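Long-range contacts in putative sugar phosphate isomerase (Acidithiobacillus ferrooxidans, PDB 3L2H), which is a putative sugar phosphate isomerase of the cupin superfamily that probably binds a metal ion: residues B[71-76]-B[93-98]; B[59-64]-B[131-136]; B[31-36]-B[50-55]; B[65-70]-B[125-130]. All blocks are in the same frame, centred on the assembly; numbering follows the deposited sequence.

From the N terminus, contact 3 closes first: 31-36 pairs with 50-55 around a short excursion that includes helix 37-41. The other three contacts follow in series with it and nest without crossing. Segment 59-64 opens contact 2, 65-70 opens contact 4 and 71-76 opens contact 1, and they close in reverse order at 93-98, 125-130 and 131-136. Contacts 1 and 3 belong to the same six-stranded antiparallel sheet and meet through Leu-75 and Leu-50. Contact 4 ties the chain from His-65 onward to strand 126-131 of a four-stranded sheet; contact 2 ties the loop before it to the turn that follows 126-131. Their centres are about 13 Å apart, and both touch one bound ethanediol.

Contact 1 (B[71-76]-B[93-98]); sequences AVYVLS and GDFVGF
Val-72 and Val-96 form an antiparallel hydrogen-bonded pair: Val-72 N reaches Val-96 O at 2.8 Å, and Val-96 N returns to Val-72 O at 3.0 Å. The ladder runs on before strand 95-98 begins, with Val-74 N donating to Asp-94 O at a nearly straight 171° and Gly-93 N donating to Val-74 O at 2.8 Å. On the valine face, Val-72 CB rests 3.8 Å from Val-96 CG1, a methyl placed between its own backbone N and carbonyl carbon (chi1 57°). The other face carries Ala-71, Tyr-73 and Phe-95. Here Phe-95 CE1 lies 3.8 Å from Ala-71 CB, while Tyr-73 CD1 comes up near the plane of the Phe-95 ring, the two side chains crossing at about a right angle. One water joins Tyr-73 OH to Gly-93 O, 2.6 Å from each. At the phi of Gly-93, 92°, any side chain would collide with the carbonyl oxygen of the residue before, which calls for glycine.

Farther out, strand 115-122 bonds to the opposite edge of 71-76, and Phe-95 and Val-96 pair with a strand of the second subunit. Asp-94 OD1 takes the N-H of Ala-11 of that subunit, and OD2 that of Ala-91. Backbone bonds between neighbouring strands, with mostly apolar side chains on both faces, point to a structural role in the cupin sheet, which continues across the subunit interface.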
# COMPACT_ATOMS: atom_id res chain seq x y z
N ALA B 71 2.47 -13.87 14.61
CA ALA B 71 2.06 -15.19 15.05
C ALA B 71 3.24 -15.98 15.60
O ALA B 71 4.39 -15.66 15.29
CB ALA B 71 1.40 -15.97 13.89
N VAL B 72 2.94 -17.01 16.39
CA VAL B 72 3.96 -17.84 17.04
C VAL B 72 3.60 -19.30 16.88
O VAL B 72 2.44 -19.67 17.06
CB VAL B 72 4.12 -17.52 18.53
CG1 VAL B 72 5.22 -18.42 19.16
CG2 VAL B 72 4.42 -16.03 18.78
N TYR B 73 4.57 -20.14 16.50
CA TYR B 73 4.34 -21.59 16.41
C TYR B 73 5.39 -22.28 17.28
O TYR B 73 6.59 -22.05 17.12
CB TYR B 73 4.36 -22.11 14.95
CG TYR B 73 4.02 -23.59 14.80
CD1 TYR B 73 2.70 -24.00 14.69
CD2 TYR B 73 5.00 -24.57 14.78
CE1 TYR B 73 2.35 -25.34 14.55
CE2 TYR B 73 4.65 -25.94 14.66
CZ TYR B 73 3.32 -26.30 14.55
OH TYR B 73 2.91 -27.61 14.38
N VAL B 74 4.93 -23.05 18.25
CA VAL B 74 5.85 -23.63 19.24
C VAL B 74 6.44 -24.91 18.70
O VAL B 74 5.71 -25.83 18.35
CB VAL B 74 5.16 -23.92 20.56
CG1 VAL B 74 6.18 -24.49 21.60
CG2 VAL B 74 4.49 -22.66 21.12
N LEU B 75 7.77 -24.98 18.63
CA LEU B 75 8.47 -26.16 18.16
C LEU B 75 8.87 -27.08 19.30
O LEU B 75 8.79 -28.29 19.15
CB LEU B 75 9.71 -25.77 17.35
CG LEU B 75 9.42 -25.00 16.05
CD1 LEU B 75 10.73 -24.48 15.38
CD2 LEU B 75 8.59 -25.83 15.06
N SER B 76 9.36 -26.54 20.42
CA SER B 76 9.69 -27.39 21.56
C SER B 76 9.70 -26.61 22.84
O SER B 76 9.77 -25.36 22.84
CB SER B 76 11.04 -28.10 21.41
OG SER B 76 12.11 -27.21 21.45
N GLY B 93 3.65 -27.59 19.11
CA GLY B 93 2.55 -27.71 18.15
C GLY B 93 1.46 -26.69 18.31
O GLY B 93 0.52 -26.64 17.49
N ASP B 94 1.50 -25.91 19.37
CA ASP B 94 0.51 -24.83 19.55
C ASP B 94 0.80 -23.64 18.62
O ASP B 94 1.93 -23.35 18.29
CB ASP B 94 0.48 -24.29 20.98
CG ASP B 94 -0.02 -25.30 22.02
OD1 ASP B 94 -0.49 -26.44 21.68
OD2 ASP B 94 0.11 -24.90 23.22
N PHE B 95 -0.25 -22.92 18.27
CA PHE B 95 -0.15 -21.79 17.41
C PHE B 95 -0.96 -20.67 17.99
O PHE B 95 -2.12 -20.89 18.39
CB PHE B 95 -0.72 -22.15 16.05
CG PHE B 95 -0.79 -20.99 15.07
CD1 PHE B 95 0.31 -20.60 14.34
CD2 PHE B 95 -1.97 -20.26 14.92
CE1 PHE B 95 0.22 -19.51 13.45
CE2 PHE B 95 -2.06 -19.22 14.03
CZ PHE B 95 -0.95 -18.84 13.30
N VAL B 96 -0.39 -19.47 17.98
CA VAL B 96 -1.13 -18.29 18.37
C VAL B 96 -0.91 -17.21 17.32
O VAL B 96 0.22 -17.01 16.84
CB VAL B 96 -0.78 -17.85 19.85
CG1 VAL B 96 0.63 -17.61 20.01
CG2 VAL B 96 -1.56 -16.60 20.28
N GLY B 97 -2.00 -16.56 16.93
CA GLY B 97 -1.95 -15.50 15.95
C GLY B 97 -2.59 -14.22 16.48
O GLY B 97 -3.60 -14.27 17.22
N PHE B 98 -2.03 -13.09 16.08
CA PHE B 98 -2.51 -11.79 16.52
C PHE B 98 -2.92 -10.90 15.36
O PHE B 98 -2.07 -10.22 14.75
CB PHE B 98 -1.44 -11.09 17.35
CG PHE B 98 -1.08 -11.86 18.58
CD1 PHE B 98 -1.84 -11.73 19.72
CD2 PHE B 98 -0.03 -12.75 18.58
CE1 PHE B 98 -1.54 -12.47 20.83
CE2 PHE B 98 0.29 -13.45 19.71
CZ PHE B 98 -0.49 -13.32 20.82
O HOH W 1 0.52 -28.13 15.30

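Contact 2 (B[59-64]-B[131-136]); sequences STEYHL and YPNQHK. With EDO (1,2-ethanediol), chain N.
Glu-61 and Gln-134 join two loops of the cupin fold: the approach to strand 64-65, and the turn between strands 126-131 and 136-141, where His-135 and Lys-136 face Tyr-131 in a G1 beta bulge. The polar contacts centre on one oxygen. Gln-134 NE2 donates to Glu-61 OE2 at 2.8 Å and 170°, with the acceptor in the amide plane but the donor 56° out of the carboxylate plane. Two waters also donate to OE2. One of them donates to Tyr-62 O as well and accepts from Asn-133 N; the other accepts from Asn-133 ND2. A bend at chi2 of Glu-61 turns the carboxylate toward this cluster. With an alanine here, Gln-134 NE2 and both waters would probably lose their common acceptor, and the glutamine amide would be set free to turn.

Packing accounts for the rest. Glu-61 CG lies 3.8 Å from Tyr-131 CD1, and His-63 CB is 3.7 Å from Tyr-131 CE1. The Tyr-62 ring and the Asn-133 amide have planes only 10° apart, ND2 of the asparagine being 3.6 Å from CD2 of the tyrosine. Pro-132 CG meets Tyr-62 CE2 at 4.0 Å, the two side chains roughly perpendicular.

The His-63 ring is held at both nitrogens: outside the two loops NE2 is hydrogen-bonded to Glu-70 OE1, and within 59-64 ND1 donates to Glu-61 O at 2.9 Å, the oxygen lying in the ring plane.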
# COMPACT_ATOMS: atom_id res chain seq x y z
N SER B 59 9.66 -13.48 25.73
CA SER B 59 9.76 -13.33 24.29
C SER B 59 9.84 -11.89 23.83
O SER B 59 10.34 -11.63 22.72
CB SER B 59 8.54 -14.02 23.63
OG SER B 59 7.30 -13.34 23.85
N THR B 60 9.37 -10.96 24.67
CA THR B 60 9.14 -9.59 24.23
C THR B 60 8.76 -8.72 25.43
O THR B 60 8.71 -9.20 26.54
CB THR B 60 7.96 -9.55 23.19
OG1 THR B 60 7.93 -8.28 22.55
CG2 THR B 60 6.62 -9.86 23.89
N GLU B 61 8.56 -7.43 25.20
CA GLU B 61 7.82 -6.62 26.17
C GLU B 61 6.37 -6.67 25.76
O GLU B 61 6.06 -6.50 24.57
CB GLU B 61 8.29 -5.17 26.18
CG GLU B 61 7.39 -4.22 26.98
CD GLU B 61 7.36 -4.50 28.48
OE1 GLU B 61 8.20 -5.29 28.95
OE2 GLU B 61 6.50 -3.92 29.22
N TYR B 62 5.49 -6.96 26.70
CA TYR B 62 4.03 -6.98 26.50
C TYR B 62 3.60 -5.88 25.56
O TYR B 62 3.81 -4.70 25.84
CB TYR B 62 3.37 -6.80 27.84
CG TYR B 62 1.87 -6.99 27.93
CD1 TYR B 62 1.28 -8.23 27.71
CD2 TYR B 62 1.05 -5.91 28.23
CE1 TYR B 62 -0.12 -8.40 27.83
CE2 TYR B 62 -0.32 -6.06 28.37
CZ TYR B 62 -0.89 -7.30 28.16
OH TYR B 62 -2.23 -7.42 28.28
N HIS B 63 3.00 -6.27 24.41
CA HIS B 63 2.73 -5.28 23.38
C HIS B 63 1.52 -5.62 22.48
O HIS B 63 1.05 -6.75 22.42
CB HIS B 63 3.99 -5.09 22.50
CG HIS B 63 4.27 -6.27 21.62
ND1 HIS B 63 5.11 -7.29 21.99
CD2 HIS B 63 3.73 -6.64 20.43
CE1 HIS B 63 5.14 -8.21 21.04
NE2 HIS B 63 4.27 -7.86 20.10
N LEU B 64 1.07 -4.58 21.77
CA LEU B 64 -0.06 -4.65 20.86
C LEU B 64 0.31 -3.90 19.60
O LEU B 64 0.67 -2.72 19.65
CB LEU B 64 -1.28 -3.97 21.48
CG LEU B 64 -2.53 -3.92 20.62
CD1 LEU B 64 -3.15 -5.31 20.45
CD2 LEU B 64 -3.55 -2.99 21.26
N TYR B 131 2.90 -0.37 24.31
CA TYR B 131 3.52 -1.11 25.41
C TYR B 131 2.78 -0.74 26.70
O TYR B 131 3.22 0.13 27.46
CB TYR B 131 5.01 -0.79 25.50
CG TYR B 131 5.76 -1.13 24.25
CD1 TYR B 131 6.09 -2.43 23.95
CD2 TYR B 131 6.13 -0.14 23.36
CE1 TYR B 131 6.79 -2.76 22.81
CE2 TYR B 131 6.82 -0.45 22.19
CZ TYR B 131 7.17 -1.75 21.94
OH TYR B 131 7.84 -2.06 20.77
N PRO B 132 1.64 -1.39 26.94
CA PRO B 132 0.79 -0.90 28.04
C PRO B 132 1.47 -0.88 29.42
O PRO B 132 1.18 0.02 30.22
CB PRO B 132 -0.41 -1.84 28.03
CG PRO B 132 -0.42 -2.49 26.62
CD PRO B 132 1.02 -2.49 26.16
N ASN B 133 2.37 -1.82 29.69
CA ASN B 133 3.00 -1.90 31.02
C ASN B 133 4.04 -0.83 31.23
O ASN B 133 4.39 -0.52 32.39
CB ASN B 133 3.59 -3.29 31.32
CG ASN B 133 2.50 -4.37 31.45
OD1 ASN B 133 1.32 -4.05 31.67
ND2 ASN B 133 2.89 -5.61 31.32
N GLN B 134 4.50 -0.23 30.14
CA GLN B 134 5.40 0.88 30.22
C GLN B 134 4.68 2.24 30.00
O GLN B 134 5.32 3.24 30.05
CB GLN B 134 6.54 0.74 29.19
CG GLN B 134 7.30 -0.62 29.28
CD GLN B 134 7.77 -0.93 30.67
OE1 GLN B 134 8.22 -0.02 31.39
NE2 GLN B 134 7.68 -2.18 31.08
N HIS B 135 3.37 2.24 29.72
CA HIS B 135 2.62 3.47 29.47
C HIS B 135 3.20 4.23 28.27
O HIS B 135 3.29 5.46 28.28
CB HIS B 135 2.62 4.33 30.75
CG HIS B 135 1.48 5.28 30.85
ND1 HIS B 135 1.67 6.65 30.95
CD2 HIS B 135 0.15 5.08 30.88
CE1 HIS B 135 0.49 7.24 31.07
NE2 HIS B 135 -0.45 6.31 31.00
N LYS B 136 3.58 3.48 27.22
CA LYS B 136 4.17 4.08 26.03
C LYS B 136 3.52 3.59 24.73
O LYS B 136 3.14 2.44 24.62
CB LYS B 136 5.68 3.77 25.97
CG LYS B 136 6.50 4.50 27.06
CD LYS B 136 7.87 4.02 27.07
CE LYS B 136 8.63 4.42 28.38
NZ LYS B 136 8.34 5.79 28.81
C1 EDO N . 7.16 -12.17 19.89
O1 EDO N . 6.42 -10.94 19.71
C2 EDO N . 6.25 -13.27 20.38
O2 EDO N . 6.01 -13.05 21.79
O HOH W 2 4.11 -3.21 28.01
O HOH W 3 5.76 -5.90 30.89

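Contact 3 (B[31-36]-B[50-55]); sequences VRVNKS and LIQIEP. With CXS (3-cyclohexyl-1-propylsulfonic acid), chain L.
Val-33 pairs with Gln-52, and Lys-35 with Leu-50, as antiparallel neighbours in the six-stranded sheet of the cupin fold; the strand segments run at 159° to each other. Four backbone bonds hold them, from Val-33 N to Gln-52 O (3.0 Å) and back, and from Leu-50 N to Lys-35 O (2.9 Å) and back.

Between these pairs, Asn-34 and Ile-51 face the other side of the sheet, where Ile-51 CG2 approaches Asn-34 OD1 at 3.3 Å. In the modelled conformer of Arg-32, one of two and so provisional, NE and NH2 both donate to Asn-34 OD1, and Ile-51 CG2 sits over one guanidinium face, toward its rim. With CG anti to the backbone N (chi1 -165°), the asparagine also directs ND2 to His-49 ND1. A leucine in its place is likely to leave both the Arg-32 guanidinium and His-49 ND1 without these mates.

The Lys-35, Leu-50 and Gln-52 face holds the sulfonate of a bound 3-cyclohexyl-1-propylsulfonic acid, probably from the crystallisation liquor. Lys-35 NZ, also bonded to Ile-14 O, donates to its O3 at 2.6 Å, and Gln-52 NE2 to its O1 at 3.0 Å. Leu-50 CD2 lies beside the sulfonate, 3.3 Å from its O3.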
# COMPACT_ATOMS: atom_id res chain seq x y z
N VAL B 31 15.03 -11.79 26.63
CA VAL B 31 16.33 -12.13 26.10
C VAL B 31 16.13 -13.40 25.32
O VAL B 31 15.59 -14.37 25.84
CB VAL B 31 17.38 -12.37 27.22
CG1 VAL B 31 18.72 -12.75 26.63
CG2 VAL B 31 17.51 -11.12 28.08
N ARG B 32 16.55 -13.40 24.06
CA ARG B 32 16.37 -14.57 23.21
C ARG B 32 17.48 -14.71 22.15
O ARG B 32 18.07 -13.71 21.73
CB ARG B 32 14.98 -14.48 22.56
CG ARG B 32 14.89 -13.78 21.22
CD ARG B 32 13.42 -13.35 20.96
NE ARG B 32 13.18 -12.94 19.60
CZ ARG B 32 12.01 -12.53 19.16
NH1 ARG B 32 10.95 -12.45 19.99
NH2 ARG B 32 11.88 -12.19 17.90
N VAL B 33 17.77 -15.95 21.75
CA VAL B 33 18.64 -16.18 20.62
C VAL B 33 17.70 -16.09 19.45
O VAL B 33 16.68 -16.77 19.43
CB VAL B 33 19.37 -17.53 20.66
CG1 VAL B 33 20.08 -17.80 19.34
CG2 VAL B 33 20.38 -17.50 21.80
N ASN B 34 17.99 -15.21 18.50
CA ASN B 34 17.16 -15.00 17.33
C ASN B 34 17.89 -15.35 16.07
O ASN B 34 18.96 -14.77 15.78
CB ASN B 34 16.73 -13.53 17.27
CG ASN B 34 15.60 -13.30 16.31
OD1 ASN B 34 14.42 -13.36 16.71
ND2 ASN B 34 15.93 -12.99 15.07
N LYS B 35 17.34 -16.29 15.32
CA LYS B 35 17.84 -16.69 14.02
C LYS B 35 16.85 -16.21 12.96
O LYS B 35 15.74 -16.73 12.86
CB LYS B 35 18.02 -18.20 13.96
CG LYS B 35 19.09 -18.72 15.00
CD LYS B 35 19.21 -20.28 14.97
CE LYS B 35 20.13 -20.76 16.06
NZ LYS B 35 20.36 -22.28 15.93
N SER B 36 17.23 -15.21 12.19
CA SER B 36 16.33 -14.63 11.26
C SER B 36 16.40 -15.40 9.92
O SER B 36 17.31 -15.19 9.06
CB SER B 36 16.60 -13.15 11.05
OG SER B 36 15.71 -12.65 10.04
N LEU B 50 13.41 -18.06 14.03
CA LEU B 50 13.47 -19.18 14.95
C LEU B 50 14.12 -18.67 16.23
O LEU B 50 15.26 -18.18 16.23
CB LEU B 50 14.21 -20.35 14.33
CG LEU B 50 14.04 -21.55 15.27
CD1 LEU B 50 13.64 -22.77 14.48
CD2 LEU B 50 15.28 -21.77 16.14
N ILE B 51 13.38 -18.70 17.32
CA ILE B 51 13.83 -18.08 18.57
C ILE B 51 13.99 -19.13 19.65
O ILE B 51 13.29 -20.16 19.64
CB ILE B 51 12.89 -16.91 19.04
CG1 ILE B 51 11.56 -17.43 19.57
CG2 ILE B 51 12.64 -15.94 17.89
CD1 ILE B 51 10.73 -16.41 20.32
N GLN B 52 14.93 -18.88 20.54
CA GLN B 52 15.16 -19.73 21.71
C GLN B 52 15.10 -18.81 22.94
O GLN B 52 15.83 -17.82 22.98
CB GLN B 52 16.52 -20.43 21.65
CG GLN B 52 16.78 -21.18 20.35
CD GLN B 52 18.22 -21.63 20.22
OE1 GLN B 52 19.10 -21.13 20.92
NE2 GLN B 52 18.47 -22.60 19.32
N ILE B 53 14.24 -19.17 23.89
CA ILE B 53 14.01 -18.44 25.12
C ILE B 53 14.36 -19.37 26.25
O ILE B 53 13.71 -20.43 26.43
CB ILE B 53 12.54 -18.03 25.24
CG1 ILE B 53 12.10 -17.26 23.99
CG2 ILE B 53 12.30 -17.24 26.54
CD1 ILE B 53 10.65 -16.84 24.03
N GLU B 54 15.36 -19.00 27.02
CA GLU B 54 15.79 -19.83 28.13
C GLU B 54 14.86 -19.69 29.34
O GLU B 54 14.12 -18.71 29.46
CB GLU B 54 17.24 -19.53 28.53
CG GLU B 54 18.27 -19.86 27.48
CD GLU B 54 18.16 -21.27 26.87
OE1 GLU B 54 17.63 -22.19 27.50
OE2 GLU B 54 18.62 -21.49 25.73
N PRO B 55 14.88 -20.70 30.23
CA PRO B 55 14.03 -20.62 31.43
C PRO B 55 14.26 -19.31 32.18
O PRO B 55 15.40 -18.88 32.33
CB PRO B 55 14.48 -21.83 32.24
CG PRO B 55 14.85 -22.83 31.21
CD PRO B 55 15.56 -22.01 30.14
S CXS L . 17.46 -24.81 16.48
O1 CXS L . 16.84 -24.67 17.84
O2 CXS L . 18.48 -25.87 16.49
O3 CXS L . 18.09 -23.54 16.07
C1 CXS L . 16.25 -25.31 15.41
C2 CXS L . 15.55 -26.56 15.92
C3 CXS L . 14.47 -27.05 14.97
N CXS L . 14.06 -28.41 15.18
C4 CXS L . 13.18 -29.06 14.21
C5 CXS L . 11.79 -28.41 14.20
C6 CXS L . 10.93 -29.06 13.12
C7 CXS L . 10.82 -30.57 13.31
C8 CXS L . 12.18 -31.23 13.49
C9 CXS L . 13.02 -30.55 14.55
O HOH W 4 16.92 -16.63 26.61
O HOH W 5 20.63 -24.78 18.17

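Contact 4 (B[65-70]-B[125-130]); sequences HHYEEE and DQDVVD. With EDO (1,2-ethanediol), chain N.
His-65 ND1 donates to Asp-127 OD2 at 2.7 Å and 163°, meeting the syn lone pair of that oxygen. Ring and carboxylate are nearly coplanar (3°), and Val-129 CG2 lies 3.6 Å from the same ND1. His-66 is gripped twice: its N donates to Val-128 O, while NE2 reaches Asp-130 OD2 at 2.8 Å. That oxygen lies in the ring plane, but the carboxylate is turned 85° to it. Val-128 CG1 sits over the centre of the His-66 ring, a CH-pi contact, and Arg-137 forms a salt bridge with the other oxygen of Asp-130.

His-65 and Glu-70, with His-63 before them and His-105 later in the chain, match the His-X-His, Glu and His set that binds metal in many cupins, so Asp-127 may act as a second-shell residue setting the His-65 ring. Tyr-67 N meets Asp-127 OD1 at 2.9 Å, and Glu-68 N adds a weak bond to that oxygen. A water donates to Asp-127 OD2 and weakly to Glu-68 OE1, while Glu-68 OE2 forms a salt bridge with Arg-140 and accepts from Leu-124 N. Glu-70 OE2 extends toward O1 of a bound ethanediol, probably from the crystallisation liquor, at a doubtfully short 2.5 Å.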
# COMPACT_ATOMS: atom_id res chain seq x y z
N HIS B 65 0.23 -4.58 18.45
CA HIS B 65 0.42 -3.93 17.15
C HIS B 65 -0.91 -3.42 16.59
O HIS B 65 -1.94 -4.09 16.66
CB HIS B 65 0.95 -4.92 16.11
CG HIS B 65 2.37 -5.33 16.31
ND1 HIS B 65 3.41 -4.65 15.75
CD2 HIS B 65 2.91 -6.42 16.92
CE1 HIS B 65 4.55 -5.24 16.07
NE2 HIS B 65 4.27 -6.32 16.78
N HIS B 66 -0.88 -2.26 15.97
CA HIS B 66 -2.06 -1.71 15.35
C HIS B 66 -2.18 -2.05 13.85
O HIS B 66 -3.29 -1.99 13.33
CB HIS B 66 -2.04 -0.17 15.48
CG HIS B 66 -2.23 0.33 16.87
ND1 HIS B 66 -2.98 1.44 17.17
CD2 HIS B 66 -1.76 -0.14 18.06
CE1 HIS B 66 -2.96 1.64 18.47
NE2 HIS B 66 -2.23 0.69 19.04
N TYR B 67 -1.07 -2.34 13.18
CA TYR B 67 -1.07 -2.61 11.73
C TYR B 67 -0.37 -3.91 11.32
O TYR B 67 -0.80 -4.56 10.35
CB TYR B 67 -0.41 -1.43 10.95
CG TYR B 67 -1.29 -0.22 10.93
CD1 TYR B 67 -2.27 -0.07 9.96
CD2 TYR B 67 -1.19 0.75 11.91
CE1 TYR B 67 -3.12 1.03 9.97
CE2 TYR B 67 -2.04 1.88 11.94
CZ TYR B 67 -2.98 2.02 10.97
OH TYR B 67 -3.84 3.10 10.97
N GLU B 68 0.71 -4.27 11.98
CA GLU B 68 1.39 -5.53 11.65
C GLU B 68 0.79 -6.75 12.37
O GLU B 68 0.63 -6.74 13.60
CB GLU B 68 2.88 -5.48 11.98
CG GLU B 68 3.75 -4.58 11.08
CD GLU B 68 5.23 -4.62 11.43
OE1 GLU B 68 5.60 -5.27 12.44
OE2 GLU B 68 6.07 -4.02 10.68
N GLU B 69 0.44 -7.78 11.61
CA GLU B 69 0.08 -9.07 12.18
C GLU B 69 1.32 -9.82 12.68
O GLU B 69 2.43 -9.60 12.19
CB GLU B 69 -0.68 -9.93 11.13
CG GLU B 69 -2.06 -9.31 10.89
CD GLU B 69 -2.92 -10.11 9.96
OE1 GLU B 69 -2.35 -10.90 9.20
OE2 GLU B 69 -4.16 -9.90 9.99
N GLU B 70 1.13 -10.71 13.64
CA GLU B 70 2.21 -11.46 14.24
C GLU B 70 1.64 -12.84 14.59
O GLU B 70 0.45 -12.93 14.89
CB GLU B 70 2.67 -10.73 15.51
CG GLU B 70 3.75 -11.32 16.26
CD GLU B 70 4.31 -10.36 17.32
OE1 GLU B 70 3.58 -9.55 17.97
OE2 GLU B 70 5.52 -10.44 17.46
N ASP B 125 6.12 -0.60 6.48
CA ASP B 125 6.78 0.68 6.61
C ASP B 125 6.21 1.55 7.74
O ASP B 125 6.94 2.36 8.29
CB ASP B 125 6.69 1.46 5.32
CG ASP B 125 7.65 0.95 4.24
OD1 ASP B 125 8.58 0.20 4.54
OD2 ASP B 125 7.49 1.39 3.11
N GLN B 126 4.93 1.40 8.04
CA GLN B 126 4.28 2.11 9.14
C GLN B 126 3.56 1.16 10.12
O GLN B 126 2.81 0.26 9.71
CB GLN B 126 3.24 3.12 8.63
CG GLN B 126 3.81 4.29 7.78
CD GLN B 126 2.71 5.29 7.34
OE1 GLN B 126 2.15 5.12 6.27
NE2 GLN B 126 2.34 6.31 8.22
N ASP B 127 3.71 1.43 11.40
CA ASP B 127 3.00 0.68 12.43
C ASP B 127 2.92 1.55 13.66
O ASP B 127 3.60 2.58 13.78
CB ASP B 127 3.74 -0.64 12.71
CG ASP B 127 2.90 -1.69 13.48
OD1 ASP B 127 1.66 -1.58 13.57
OD2 ASP B 127 3.57 -2.63 13.98
N VAL B 128 2.06 1.14 14.57
CA VAL B 128 1.91 1.76 15.86
C VAL B 128 1.92 0.59 16.83
O VAL B 128 1.24 -0.42 16.59
CB VAL B 128 0.63 2.57 15.98
CG1 VAL B 128 0.54 3.19 17.41
CG2 VAL B 128 0.55 3.66 14.89
N VAL B 129 2.73 0.67 17.87
CA VAL B 129 2.81 -0.41 18.83
C VAL B 129 2.63 0.14 20.22
O VAL B 129 3.32 1.10 20.59
CB VAL B 129 4.13 -1.15 18.75
CG1 VAL B 129 4.13 -2.36 19.76
CG2 VAL B 129 4.44 -1.58 17.31
N ASP B 130 1.74 -0.48 21.00
CA ASP B 130 1.51 -0.07 22.37
C ASP B 130 2.25 -0.98 23.31
O ASP B 130 2.27 -2.19 23.11
CB ASP B 130 0.05 -0.08 22.74
CG ASP B 130 -0.71 1.08 22.14
OD1 ASP B 130 -0.05 2.11 21.89
OD2 ASP B 130 -1.91 0.93 21.84
C1 EDO N . 7.16 -12.17 19.89
O1 EDO N . 6.42 -10.94 19.71
C2 EDO N . 6.25 -13.27 20.38
O2 EDO N . 6.01 -13.05 21.79
O HOH W 6 6.19 -2.92 13.99